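Local atomic coordinates of probable dehydrogenase (Bordetella bronchiseptica, PDB entry 3MOI), a protein that probably catalyses an NAD(P)-dependent oxidation or reduction, as do other dehydrogenases of the Gfo/Idh/MocA family. Residues 131-136 with 310-315; 180-185 with 298-303; 186-191 with 358-363; 319-322 with 327-330. All coordinates share one frame; numbering follows the deposited sequence.

Overall arrangement
From the N terminus, helix 128-139 opens the loop that contact 1 closes on strand 310-314. Within it, contact 2 closes a smaller, nested loop, from helix 179-190 to the lead-in of strand 302-307. Contact 3 starts on the same helix 179-190 but closes only at residues 358-363, so it crosses both contact 1 and contact 2. Contact 4 is a local hairpin after contacts 1 and 2 have closed, nested inside the loop of contact 3. Contacts 1, 2 and 4 all reach one mixed sheet, in which strands 302-307, 310-314, 318-323 and 326-331 are successive neighbours; contact 3 links a helix packed there to the start of helix 362-381.

Contact 1 of 4, residues 131-136 with 310-315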
loop_
_atom_site.group_PDB
_atom_site.type_symbol
_atom_site.label_atom_id
_atom_site.label_comp_id
_atom_site.label_asym_id
_atom_site.label_seq_id
_atom_site.Cartn_x
_atom_site.Cartn_y
_atom_site.Cartn_z
ATOM N N ARG A 131 -0.217 -4.718 -19.344
ATOM C CA ARG A 131 0.133 -4.164 -20.653
ATOM C C ARG A 131 -0.671 -2.921 -20.923
ATOM O O ARG A 131 -0.160 -1.927 -21.467
ATOM C CB ARG A 131 -0.155 -5.185 -21.730
ATOM C CG ARG A 131 0.188 -4.773 -23.175
ATOM C CD ARG A 131 0.184 -6.075 -24.026
ATOM N NE ARG A 131 -0.454 -5.888 -25.326
ATOM C CZ ARG A 131 0.121 -6.155 -26.504
ATOM N NH1 ARG A 131 1.382 -6.620 -26.583
ATOM N NH2 ARG A 131 -0.569 -5.947 -27.624
ATOM N N THR A 132 -1.924 -2.945 -20.503
ATOM C CA THR A 132 -2.773 -1.763 -20.688
ATOM C C THR A 132 -2.273 -0.605 -19.889
ATOM O O THR A 132 -2.277 0.493 -20.421
ATOM C CB THR A 132 -4.248 -2.007 -20.361
ATOM O OG1 THR A 132 -4.666 -3.203 -21.017
ATOM C CG2 THR A 132 -5.101 -0.819 -20.832
ATOM N N LEU A 133 -1.847 -0.837 -18.650
ATOM C CA LEU A 133 -1.300 0.234 -17.818
ATOM C C LEU A 133 -0.077 0.802 -18.510
ATOM O O LEU A 133 0.066 2.012 -18.566
ATOM C CB LEU A 133 -0.965 -0.205 -16.359
ATOM C CG LEU A 133 -2.123 -0.535 -15.366
ATOM C CD1 LEU A 133 -1.694 -1.485 -14.211
ATOM C CD2 LEU A 133 -2.830 0.676 -14.739
ATOM N N ARG A 134 0.787 -0.058 -19.074
ATOM C CA ARG A 134 1.964 0.432 -19.817
ATOM C C ARG A 134 1.503 1.323 -20.976
ATOM O O ARG A 134 1.919 2.488 -21.101
ATOM C CB ARG A 134 2.888 -0.705 -20.328
ATOM C CG ARG A 134 4.055 -0.221 -21.195
ATOM C CD ARG A 134 4.848 -1.418 -21.945
ATOM N NE ARG A 134 6.125 -1.615 -21.239
ATOM C CZ ARG A 134 7.374 -1.459 -21.690
ATOM N NH1 ARG A 134 7.682 -1.228 -22.980
ATOM N NH2 ARG A 134 8.350 -1.613 -20.778
ATOM N N ALA A 135 0.626 0.803 -21.813
ATOM C CA ALA A 135 0.200 1.621 -22.986
ATOM C C ALA A 135 -0.246 3.038 -22.533
ATOM O O ALA A 135 0.183 4.059 -23.086
ATOM C CB ALA A 135 -0.855 0.906 -23.765
ATOM N N ILE A 136 -1.015 3.102 -21.454
ATOM C CA ILE A 136 -1.534 4.392 -20.980
ATOM C C ILE A 136 -0.415 5.347 -20.575
ATOM O O ILE A 136 -0.419 6.508 -20.934
ATOM C CB ILE A 136 -2.538 4.180 -19.828
ATOM C CG1 ILE A 136 -3.827 3.569 -20.403
ATOM C CG2 ILE A 136 -2.807 5.451 -19.115
ATOM C CD1 ILE A 136 -4.687 2.865 -19.408
ATOM N N ALA A 310 -3.527 11.703 -13.406
ATOM C CA ALA A 310 -4.443 10.623 -13.096
ATOM C C ALA A 310 -3.838 9.599 -12.152
ATOM O O ALA A 310 -2.619 9.497 -12.085
ATOM C CB ALA A 310 -4.847 9.911 -14.398
ATOM N N ASP A 311 -4.692 8.867 -11.429
ATOM C CA ASP A 311 -4.315 7.600 -10.850
ATOM C C ASP A 311 -4.882 6.523 -11.747
ATOM O O ASP A 311 -5.976 6.689 -12.285
ATOM C CB ASP A 311 -4.831 7.420 -9.418
ATOM C CG ASP A 311 -4.218 8.444 -8.438
ATOM O OD1 ASP A 311 -3.106 8.975 -8.710
ATOM O OD2 ASP A 311 -4.884 8.772 -7.428
ATOM N N LEU A 312 -4.123 5.427 -11.907
ATOM C CA LEU A 312 -4.495 4.319 -12.738
ATOM C C LEU A 312 -4.670 3.093 -11.854
ATOM O O LEU A 312 -3.903 2.901 -10.920
ATOM C CB LEU A 312 -3.372 4.051 -13.712
ATOM C CG LEU A 312 -3.155 4.798 -15.012
ATOM C CD1 LEU A 312 -3.814 6.134 -15.056
ATOM C CD2 LEU A 312 -1.665 4.867 -15.432
ATOM N N ARG A 313 -5.635 2.236 -12.190
ATOM C CA ARG A 313 -5.897 1.015 -11.434
ATOM C C ARG A 313 -6.480 -0.083 -12.324
ATOM O O ARG A 313 -7.294 0.192 -13.195
ATOM C CB ARG A 313 -6.914 1.347 -10.371
ATOM C CG ARG A 313 -7.407 0.189 -9.528
ATOM C CD ARG A 313 -8.604 0.650 -8.710
ATOM N NE ARG A 313 -9.111 -0.437 -7.882
ATOM C CZ ARG A 313 -10.320 -0.490 -7.381
ATOM N NH1 ARG A 313 -11.219 0.472 -7.626
ATOM N NH2 ARG A 313 -10.627 -1.523 -6.628
ATOM N N ALA A 314 -6.053 -1.326 -12.117
ATOM C CA ALA A 314 -6.508 -2.415 -12.970
ATOM C C ALA A 314 -7.934 -2.706 -12.595
ATOM O O ALA A 314 -8.275 -2.599 -11.431
ATOM C CB ALA A 314 -5.667 -3.652 -12.804
ATOM N N SER A 315 -8.761 -3.036 -13.586
ATOM C CA SER A 315 -10.142 -3.416 -13.356
ATOM C C SER A 315 -10.392 -4.798 -13.932
ATOM O O SER A 315 -9.528 -5.376 -14.631
ATOM C CB SER A 315 -11.053 -2.406 -14.045
ATOM O OG SER A 315 -11.239 -2.724 -15.420
#
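Leu133 and Leu312 face each other with CA atoms 7.3 Å apart, where the axis of helix 131-136 passes 9.2 Å from that of strand 310-314 and runs close to antiparallel to it, at 160°. This is helix-on-sheet packing in the alpha+beta C-terminal domain of the Gfo/Idh/MocA family: helix 128-139 lies on one face of the mixed sheet, and the side chains that meet across these segments are all apolar. The Leu312 side chain projects from the strand between Leu133 and Ile136, one helical turn apart, and runs counter to theirs, so the chains overlap flank to flank. CD2 is the branch of Leu133 that touches, 3.6 Å from Leu312 CB. In Ile136 the methyl CG2 stands anti to the backbone N, which brings it beside the branched end of Leu312, 3.9 Å from CD2. Val319 on the next strand extends the patch under Leu133 and Ile136. Arg313 points the other way, to the opposite face of the sheet, where its guanidinium meets Met241 O, Tyr322 OH and Glu240 of the second subunit. Leu133 CD2, besides touching Leu312, also lies 4.1 Å from the backbone N of Arg313.

Contact 2 of 4, residues 180-185 with 298-303; sequences PHQIDS and PHFGVM
His181 and Phe300 meet in an edge-to-face aromatic pair: the imidazole edge turns toward the phenyl face, with centroids 5.1 Å apart and planes at 61°. Phe300 reaches the helix because its CG stands anti to the backbone N (chi1 -164°), which carries the ring out toward residues 181 and 182. There His181 makes a second contact, a CH-pi interaction in which CB sits over the face, 3.8 Å from the Phe300 centroid. Gln182 approaches from another direction: its CG lies in the ring plane at the edge, 3.8 Å from Phe300 CD2. Its extended chain then delivers NE2 to Val229 O and to a water that accepts its N-H, 3.2 Å from NE2. Phe300 O and Val302 O are both candidate acceptors for the protons of this water, which cannot serve every acceptor around it at once. In Ser185 a chi1 of -60° turns OG back to His181 O at 2.7 Å, a carbonyl that also receives the backbone N of Ser185. With its hydroxyl so occupied, Ser185 offers CB to Met303 SD at 3.9 Å. His181 also touches Lys95, in the Glu-Lys-Pro sequence characteristic of this family, consistent with a place near the active site. Helix 179-190 here lies between strands 145-153 and 225-231 of the mixed sheet, touched by Gln182, and helix 362-381, which Pro180 and Ile183 touch.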
loop_
_atom_site.group_PDB
_atom_site.type_symbol
_atom_site.label_atom_id
_atom_site.label_comp_id
_atom_site.label_asym_id
_atom_site.label_seq_id
_atom_site.Cartn_x
_atom_site.Cartn_y
_atom_site.Cartn_z
ATOM N N PRO A 180 8.416 -11.757 -7.851
ATOM C CA PRO A 180 8.754 -11.428 -9.235
ATOM C C PRO A 180 7.554 -10.915 -10.047
ATOM O O PRO A 180 7.717 -10.068 -10.934
ATOM C CB PRO A 180 9.361 -12.740 -9.808
ATOM C CG PRO A 180 10.010 -13.367 -8.637
ATOM C CD PRO A 180 9.018 -13.022 -7.429
ATOM N N HIS A 181 6.354 -11.358 -9.720
ATOM C CA HIS A 181 5.176 -10.837 -10.422
ATOM C C HIS A 181 4.999 -9.326 -10.216
ATOM O O HIS A 181 4.692 -8.590 -11.158
ATOM C CB HIS A 181 3.925 -11.594 -9.996
ATOM C CG HIS A 181 3.910 -13.035 -10.388
ATOM N ND1 HIS A 181 4.170 -13.464 -11.681
ATOM C CD2 HIS A 181 3.574 -14.141 -9.680
ATOM C CE1 HIS A 181 4.078 -14.783 -11.731
ATOM N NE2 HIS A 181 3.686 -15.220 -10.537
ATOM N N GLN A 182 5.279 -8.843 -9.031
ATOM C CA GLN A 182 5.161 -7.428 -8.798
ATOM C C GLN A 182 6.348 -6.716 -9.405
ATOM O O GLN A 182 6.211 -5.669 -10.032
ATOM C CB GLN A 182 5.062 -7.148 -7.293
ATOM C CG GLN A 182 3.782 -7.686 -6.683
ATOM C CD GLN A 182 3.716 -7.618 -5.221
ATOM O OE1 GLN A 182 4.634 -8.014 -4.567
ATOM N NE2 GLN A 182 2.599 -7.141 -4.670
ATOM N N ILE A 183 7.536 -7.283 -9.244
ATOM C CA ILE A 183 8.689 -6.606 -9.709
ATOM C C ILE A 183 8.552 -6.482 -11.214
ATOM O O ILE A 183 8.793 -5.430 -11.761
ATOM C CB ILE A 183 9.968 -7.362 -9.354
ATOM C CG1 ILE A 183 10.179 -7.435 -7.836
ATOM C CG2 ILE A 183 11.224 -6.730 -10.024
ATOM C CD1 ILE A 183 11.312 -8.402 -7.465
ATOM N N ASP A 184 8.175 -7.555 -11.900
ATOM C CA ASP A 184 8.115 -7.490 -13.359
ATOM C C ASP A 184 7.054 -6.522 -13.820
ATOM O O ASP A 184 7.219 -5.867 -14.855
ATOM C CB ASP A 184 7.820 -8.847 -13.977
ATOM C CG ASP A 184 8.983 -9.817 -13.853
ATOM O OD1 ASP A 184 10.151 -9.380 -13.781
ATOM O OD2 ASP A 184 8.709 -11.026 -13.795
ATOM N N SER A 185 5.966 -6.411 -13.042
ATOM C CA SER A 185 4.898 -5.503 -13.429
ATOM C C SER A 185 5.363 -4.070 -13.287
ATOM O O SER A 185 5.048 -3.199 -14.151
ATOM C CB SER A 185 3.642 -5.772 -12.607
ATOM O OG SER A 185 3.257 -7.129 -12.868
ATOM N N PRO A 298 -7.259 -11.094 -15.636
ATOM C CA PRO A 298 -6.411 -11.516 -14.532
ATOM C C PRO A 298 -5.681 -10.341 -13.937
ATOM O O PRO A 298 -5.578 -9.294 -14.585
ATOM C CB PRO A 298 -5.412 -12.458 -15.211
ATOM C CG PRO A 298 -6.102 -12.881 -16.418
ATOM C CD PRO A 298 -6.799 -11.666 -16.895
ATOM N N HIS A 299 -5.156 -10.516 -12.734
ATOM C CA HIS A 299 -4.585 -9.370 -11.954
ATOM C C HIS A 299 -3.683 -9.909 -10.840
ATOM O O HIS A 299 -3.743 -11.089 -10.525
ATOM C CB HIS A 299 -5.708 -8.518 -11.341
ATOM C CG HIS A 299 -6.300 -9.105 -10.098
ATOM N ND1 HIS A 299 -5.993 -8.639 -8.837
ATOM C CD2 HIS A 299 -7.189 -10.114 -9.917
ATOM C CE1 HIS A 299 -6.663 -9.342 -7.935
ATOM N NE2 HIS A 299 -7.408 -10.233 -8.562
ATOM N N PHE A 300 -2.864 -9.080 -10.232
ATOM C CA PHE A 300 -2.085 -9.576 -9.090
ATOM C C PHE A 300 -2.150 -8.585 -7.939
ATOM O O PHE A 300 -1.425 -7.582 -7.896
ATOM C CB PHE A 300 -0.635 -9.830 -9.517
ATOM C CG PHE A 300 0.130 -10.670 -8.559
ATOM C CD1 PHE A 300 -0.127 -12.005 -8.460
ATOM C CD2 PHE A 300 1.147 -10.121 -7.794
ATOM C CE1 PHE A 300 0.576 -12.820 -7.594
ATOM C CE2 PHE A 300 1.859 -10.910 -6.900
ATOM C CZ PHE A 300 1.562 -12.287 -6.796
ATOM N N GLY A 301 -3.031 -8.848 -7.002
ATOM C CA GLY A 301 -3.342 -7.856 -5.961
ATOM C C GLY A 301 -3.823 -6.606 -6.672
ATOM O O GLY A 301 -4.308 -6.664 -7.826
ATOM N N VAL A 302 -3.639 -5.473 -6.018
ATOM C CA VAL A 302 -3.973 -4.229 -6.629
ATOM C C VAL A 302 -2.756 -3.415 -6.930
ATOM O O VAL A 302 -1.751 -3.534 -6.287
ATOM C CB VAL A 302 -4.992 -3.391 -5.816
ATOM C CG1 VAL A 302 -5.821 -4.268 -4.801
ATOM C CG2 VAL A 302 -4.365 -2.173 -5.268
ATOM N N MET A 303 -2.862 -2.573 -7.938
ATOM C CA MET A 303 -1.744 -1.850 -8.450
ATOM C C MET A 303 -2.236 -0.459 -8.795
ATOM O O MET A 303 -2.982 -0.313 -9.752
ATOM C CB MET A 303 -1.203 -2.591 -9.681
ATOM C CG MET A 303 -0.446 -3.942 -9.327
ATOM S SD MET A 303 0.440 -4.836 -10.677
ATOM C CE MET A 303 0.430 -3.570 -11.835
HETATM O O HOH W 1 0.098 -6.130 -6.329
#

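Contact 3 of 4, residues 186-191 with 358-363; sequences IKTITG and ALRDAR
Thr188 and Arg360 make the one polar contact between these segments, a weak hydrogen bond from NH2 of Arg360 to OG1 of Thr188, 3.3 Å long and bent to 127° at the hydrogen. The side chains cross at about a right angle, and CG2 of Thr188 also comes within 3.7 Å of the same NH2. Leu359 completes the first shell: its CD2 lies over one face of the neighbouring Arg360 guanidinium, toward the rim, and 4.4 Å from Thr188 OG1. Thr188 OG1 stands beside its own backbone N (chi1 -68°), which lets it donate to Asp184 O one turn earlier in the helix. The contact thus ties the C-terminal turns of helix 179-190 to the lead-in of helix 362-381. In that lead-in, residues 359-361 form an inverse gamma turn centred on Arg360, closed by a weak bond from Asp361 N to Leu359 O at 3.1 Å. Asp361 is also the helix N-cap, its OD1 accepting from Trp364 N. The stronger partners of Arg360 lie outside: Glu347 forms a salt bridge with NH1, and Ser125 OG pairs with NE, so all three guanidinium nitrogens have partners, and the bond to Thr188 is the weak one. Further out, Lys187 forms a salt bridge with Asp367 and a cation-pi contact with Trp364, while Arg134 NE donates to Thr188 O.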
loop_
_atom_site.group_PDB
_atom_site.type_symbol
_atom_site.label_atom_id
_atom_site.label_comp_id
_atom_site.label_asym_id
_atom_site.label_seq_id
_atom_site.Cartn_x
_atom_site.Cartn_y
_atom_site.Cartn_z
ATOM N N ILE A 186 6.114 -3.824 -12.217
ATOM C CA ILE A 186 6.619 -2.478 -11.975
ATOM C C ILE A 186 7.552 -2.106 -13.113
ATOM O O ILE A 186 7.388 -1.090 -13.722
ATOM C CB ILE A 186 7.287 -2.396 -10.643
ATOM C CG1 ILE A 186 6.233 -2.502 -9.518
ATOM C CG2 ILE A 186 8.024 -1.136 -10.498
ATOM C CD1 ILE A 186 6.831 -2.756 -8.158
ATOM N N LYS A 187 8.490 -2.953 -13.468
ATOM C CA LYS A 187 9.300 -2.678 -14.625
ATOM C C LYS A 187 8.520 -2.490 -15.937
ATOM O O LYS A 187 8.875 -1.652 -16.780
ATOM C CB LYS A 187 10.263 -3.794 -14.811
ATOM C CG LYS A 187 11.313 -3.899 -13.678
ATOM C CD LYS A 187 12.561 -4.568 -14.262
ATOM C CE LYS A 187 12.489 -6.000 -14.269
ATOM N NZ LYS A 187 13.763 -6.557 -14.772
ATOM N N THR A 188 7.504 -3.300 -16.141
ATOM C CA THR A 188 6.749 -3.225 -17.363
ATOM C C THR A 188 5.949 -1.908 -17.462
ATOM O O THR A 188 6.037 -1.194 -18.452
ATOM C CB THR A 188 5.795 -4.392 -17.443
ATOM O OG1 THR A 188 6.526 -5.626 -17.608
ATOM C CG2 THR A 188 4.803 -4.203 -18.592
ATOM N N ILE A 189 5.195 -1.562 -16.398
ATOM C CA ILE A 189 4.442 -0.331 -16.355
ATOM C C ILE A 189 5.389 0.837 -16.533
ATOM O O ILE A 189 5.062 1.754 -17.257
ATOM C CB ILE A 189 3.688 -0.200 -15.036
ATOM C CG1 ILE A 189 2.554 -1.223 -14.973
ATOM C CG2 ILE A 189 3.092 1.209 -14.839
ATOM C CD1 ILE A 189 2.150 -1.669 -13.520
ATOM N N THR A 190 6.530 0.866 -15.873
ATOM C CA THR A 190 7.255 2.097 -15.922
ATOM C C THR A 190 8.266 2.152 -17.021
ATOM O O THR A 190 8.695 3.198 -17.389
ATOM C CB THR A 190 8.013 2.406 -14.642
ATOM O OG1 THR A 190 9.086 1.467 -14.486
ATOM C CG2 THR A 190 7.047 2.405 -13.427
ATOM N N GLY A 191 8.694 1.029 -17.544
ATOM C CA GLY A 191 9.901 1.050 -18.378
ATOM C C GLY A 191 11.188 1.550 -17.725
ATOM O O GLY A 191 12.105 1.885 -18.434
ATOM N N ALA A 358 11.897 -9.459 -27.967
ATOM C CA ALA A 358 11.295 -9.737 -26.681
ATOM C C ALA A 358 11.702 -8.676 -25.621
ATOM O O ALA A 358 12.823 -8.276 -25.565
ATOM C CB ALA A 358 11.726 -11.077 -26.256
ATOM N N LEU A 359 10.783 -8.223 -24.790
ATOM C CA LEU A 359 11.094 -7.372 -23.631
ATOM C C LEU A 359 11.676 -8.208 -22.474
ATOM O O LEU A 359 12.693 -7.833 -21.883
ATOM C CB LEU A 359 9.824 -6.718 -23.151
ATOM C CG LEU A 359 9.900 -5.773 -21.942
ATOM C CD1 LEU A 359 10.876 -4.540 -22.086
ATOM C CD2 LEU A 359 8.421 -5.357 -21.580
ATOM N N ARG A 360 10.997 -9.313 -22.140
ATOM C CA ARG A 360 11.379 -10.127 -21.036
ATOM C C ARG A 360 12.385 -11.226 -21.431
ATOM O O ARG A 360 12.125 -12.455 -21.358
ATOM C CB ARG A 360 10.153 -10.728 -20.387
ATOM C CG ARG A 360 9.141 -9.661 -19.903
ATOM C CD ARG A 360 7.798 -10.242 -19.523
ATOM N NE ARG A 360 6.825 -9.154 -19.394
ATOM C CZ ARG A 360 6.273 -8.469 -20.403
ATOM N NH1 ARG A 360 6.524 -8.764 -21.677
ATOM N NH2 ARG A 360 5.434 -7.495 -20.125
ATOM N N ASP A 361 13.568 -10.776 -21.812
ATOM C CA ASP A 361 14.551 -11.708 -22.291
ATOM C C ASP A 361 15.364 -12.246 -21.095
ATOM O O ASP A 361 14.997 -12.091 -19.930
ATOM C CB ASP A 361 15.436 -11.011 -23.318
ATOM C CG ASP A 361 16.422 -10.076 -22.673
ATOM O OD1 ASP A 361 16.083 -9.454 -21.627
ATOM O OD2 ASP A 361 17.574 -10.022 -23.190
ATOM N N ALA A 362 16.473 -12.896 -21.384
ATOM C CA ALA A 362 17.258 -13.526 -20.294
ATOM C C ALA A 362 17.857 -12.425 -19.400
ATOM O O ALA A 362 17.880 -12.610 -18.188
ATOM C CB ALA A 362 18.264 -14.462 -20.813
ATOM N N ARG A 363 18.242 -11.265 -19.974
ATOM C CA ARG A 363 18.819 -10.191 -19.179
ATOM C C ARG A 363 17.789 -9.563 -18.279
ATOM O O ARG A 363 18.121 -9.103 -17.236
ATOM C CB ARG A 363 19.462 -9.129 -20.044
ATOM C CG ARG A 363 20.842 -9.522 -20.553
ATOM C CD ARG A 363 21.196 -8.816 -21.862
ATOM N NE ARG A 363 22.402 -9.360 -22.437
ATOM C CZ ARG A 363 23.647 -9.039 -22.050
ATOM N NH1 ARG A 363 23.846 -8.155 -21.108
ATOM N NH2 ARG A 363 24.697 -9.610 -22.637
#

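Contact 4 of 4, residues 319-322 with 327-330; sequences VLVY and VREV
Val319 and Val330 bond to each other in both directions: Val319 N donates to Val330 O at 2.8 Å, and Val330 N returns the bond to Val319 O at 2.9 Å. Val321 and Arg328 form the second such hydrogen-bonded pair. Its two bonds differ: Val321 N meets Arg328 O at 2.7 Å, nearly along the C=O axis, whereas Arg328 N reaches Val321 O at 3.0 Å from 30° off the carbonyl plane. Two of these acceptors each have a CA-H...O contact as well, with Glu329 CA 3.4 Å from Val319 O and Val327 CA 3.5 Å from Val321 O. The alternate pairs, Leu320 with Glu329 and Tyr322 with Val327, are non-hydrogen-bonded; the backbones of Leu320 and Tyr322 bond to Arg313 and Asp311 of the preceding strand instead.

Side chains sort by face. Val327 lies alongside Tyr322, CG2 being 3.7 Å from CD1 and CG1 standing over the ring in a CH-pi contact, and Leu320 CD2 meets CG1 at 3.9 Å. On the other face Val321, Val330 and the chain of Arg328 gather, Arg328 lying beside Val321 and pointing the same way. Back on the face of Leu320 and Val327, two polar ends are met by strand 310-314 and the loop after it: Tyr322 OH by Arg313 NH1, Glu329 OE2 by Ser315 OG. Phe236 and His256 of the second subunit pack against the Tyr322 ring. Alternating pair types, with axes at 152°, mark an antiparallel ladder; as strands 318-323 and 326-331 are joined by a short turn, it is a beta hairpin, whose second strand is the outermost of the mixed sheet within this chain.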
loop_
_atom_site.group_PDB
_atom_site.type_symbol
_atom_site.label_atom_id
_atom_site.label_comp_id
_atom_site.label_asym_id
_atom_site.label_seq_id
_atom_site.Cartn_x
_atom_site.Cartn_y
_atom_site.Cartn_z
ATOM N N VAL A 319 -8.505 -0.832 -17.549
ATOM C CA VAL A 319 -7.959 0.077 -16.562
ATOM C C VAL A 319 -8.908 1.206 -16.200
ATOM O O VAL A 319 -9.468 1.899 -17.067
ATOM C CB VAL A 319 -6.643 0.690 -17.020
ATOM C CG1 VAL A 319 -6.222 1.738 -16.028
ATOM C CG2 VAL A 319 -5.536 -0.431 -17.210
ATOM N N LEU A 320 -9.041 1.424 -14.898
ATOM C CA LEU A 320 -9.841 2.507 -14.379
ATOM C C LEU A 320 -8.910 3.722 -14.317
ATOM O O LEU A 320 -7.890 3.650 -13.653
ATOM C CB LEU A 320 -10.433 2.117 -13.005
ATOM C CG LEU A 320 -11.731 1.272 -13.094
ATOM C CD1 LEU A 320 -12.040 0.534 -11.780
ATOM C CD2 LEU A 320 -12.999 2.145 -13.548
ATOM N N VAL A 321 -9.227 4.787 -15.070
ATOM C CA VAL A 321 -8.443 6.030 -15.071
ATOM C C VAL A 321 -9.160 7.090 -14.261
ATOM O O VAL A 321 -10.151 7.657 -14.727
ATOM C CB VAL A 321 -8.241 6.606 -16.480
ATOM C CG1 VAL A 321 -7.456 7.910 -16.437
ATOM C CG2 VAL A 321 -7.561 5.617 -17.332
ATOM N N TYR A 322 -8.642 7.382 -13.063
ATOM C CA TYR A 322 -9.224 8.430 -12.208
ATOM C C TYR A 322 -8.623 9.752 -12.571
ATOM O O TYR A 322 -7.557 10.091 -12.098
ATOM C CB TYR A 322 -8.973 8.123 -10.745
ATOM C CG TYR A 322 -9.664 6.863 -10.319
ATOM C CD1 TYR A 322 -10.962 6.874 -9.767
ATOM C CD2 TYR A 322 -9.059 5.639 -10.512
ATOM C CE1 TYR A 322 -11.593 5.656 -9.385
ATOM C CE2 TYR A 322 -9.671 4.457 -10.129
ATOM C CZ TYR A 322 -10.912 4.456 -9.580
ATOM O OH TYR A 322 -11.424 3.235 -9.231
ATOM N N VAL A 327 -13.750 9.697 -13.290
ATOM C CA VAL A 327 -13.375 8.374 -13.703
ATOM C C VAL A 327 -13.726 8.093 -15.156
ATOM O O VAL A 327 -14.679 8.615 -15.669
ATOM C CB VAL A 327 -14.098 7.298 -12.840
ATOM C CG1 VAL A 327 -13.370 5.966 -12.921
ATOM C CG2 VAL A 327 -14.154 7.705 -11.397
ATOM N N ARG A 328 -12.928 7.260 -15.812
ATOM C CA ARG A 328 -13.336 6.590 -17.042
ATOM C C ARG A 328 -12.560 5.270 -17.156
ATOM O O ARG A 328 -11.556 5.090 -16.468
ATOM C CB ARG A 328 -13.126 7.488 -18.276
ATOM C CG ARG A 328 -11.676 7.588 -18.751
ATOM C CD ARG A 328 -11.391 8.870 -19.583
ATOM N NE ARG A 328 -9.947 9.158 -19.636
ATOM C CZ ARG A 328 -9.080 8.598 -20.492
ATOM N NH1 ARG A 328 -9.494 7.714 -21.419
ATOM N NH2 ARG A 328 -7.786 8.931 -20.422
ATOM N N GLU A 329 -13.046 4.358 -18.000
ATOM C CA GLU A 329 -12.517 2.997 -18.139
ATOM C C GLU A 329 -11.911 2.810 -19.532
ATOM O O GLU A 329 -12.420 3.336 -20.513
ATOM C CB GLU A 329 -13.603 1.930 -17.851
ATOM C CG GLU A 329 -13.051 0.489 -17.593
ATOM C CD GLU A 329 -13.994 -0.425 -16.767
ATOM O OE1 GLU A 329 -15.201 -0.072 -16.655
ATOM O OE2 GLU A 329 -13.541 -1.497 -16.257
ATOM N N VAL A 330 -10.785 2.095 -19.595
ATOM C CA VAL A 330 -10.147 1.720 -20.853
ATOM C C VAL A 330 -10.126 0.206 -20.962
ATOM O O VAL A 330 -9.541 -0.442 -20.135
ATOM C CB VAL A 330 -8.698 2.229 -20.906
ATOM C CG1 VAL A 330 -7.978 1.731 -22.205
ATOM C CG2 VAL A 330 -8.682 3.747 -20.775
#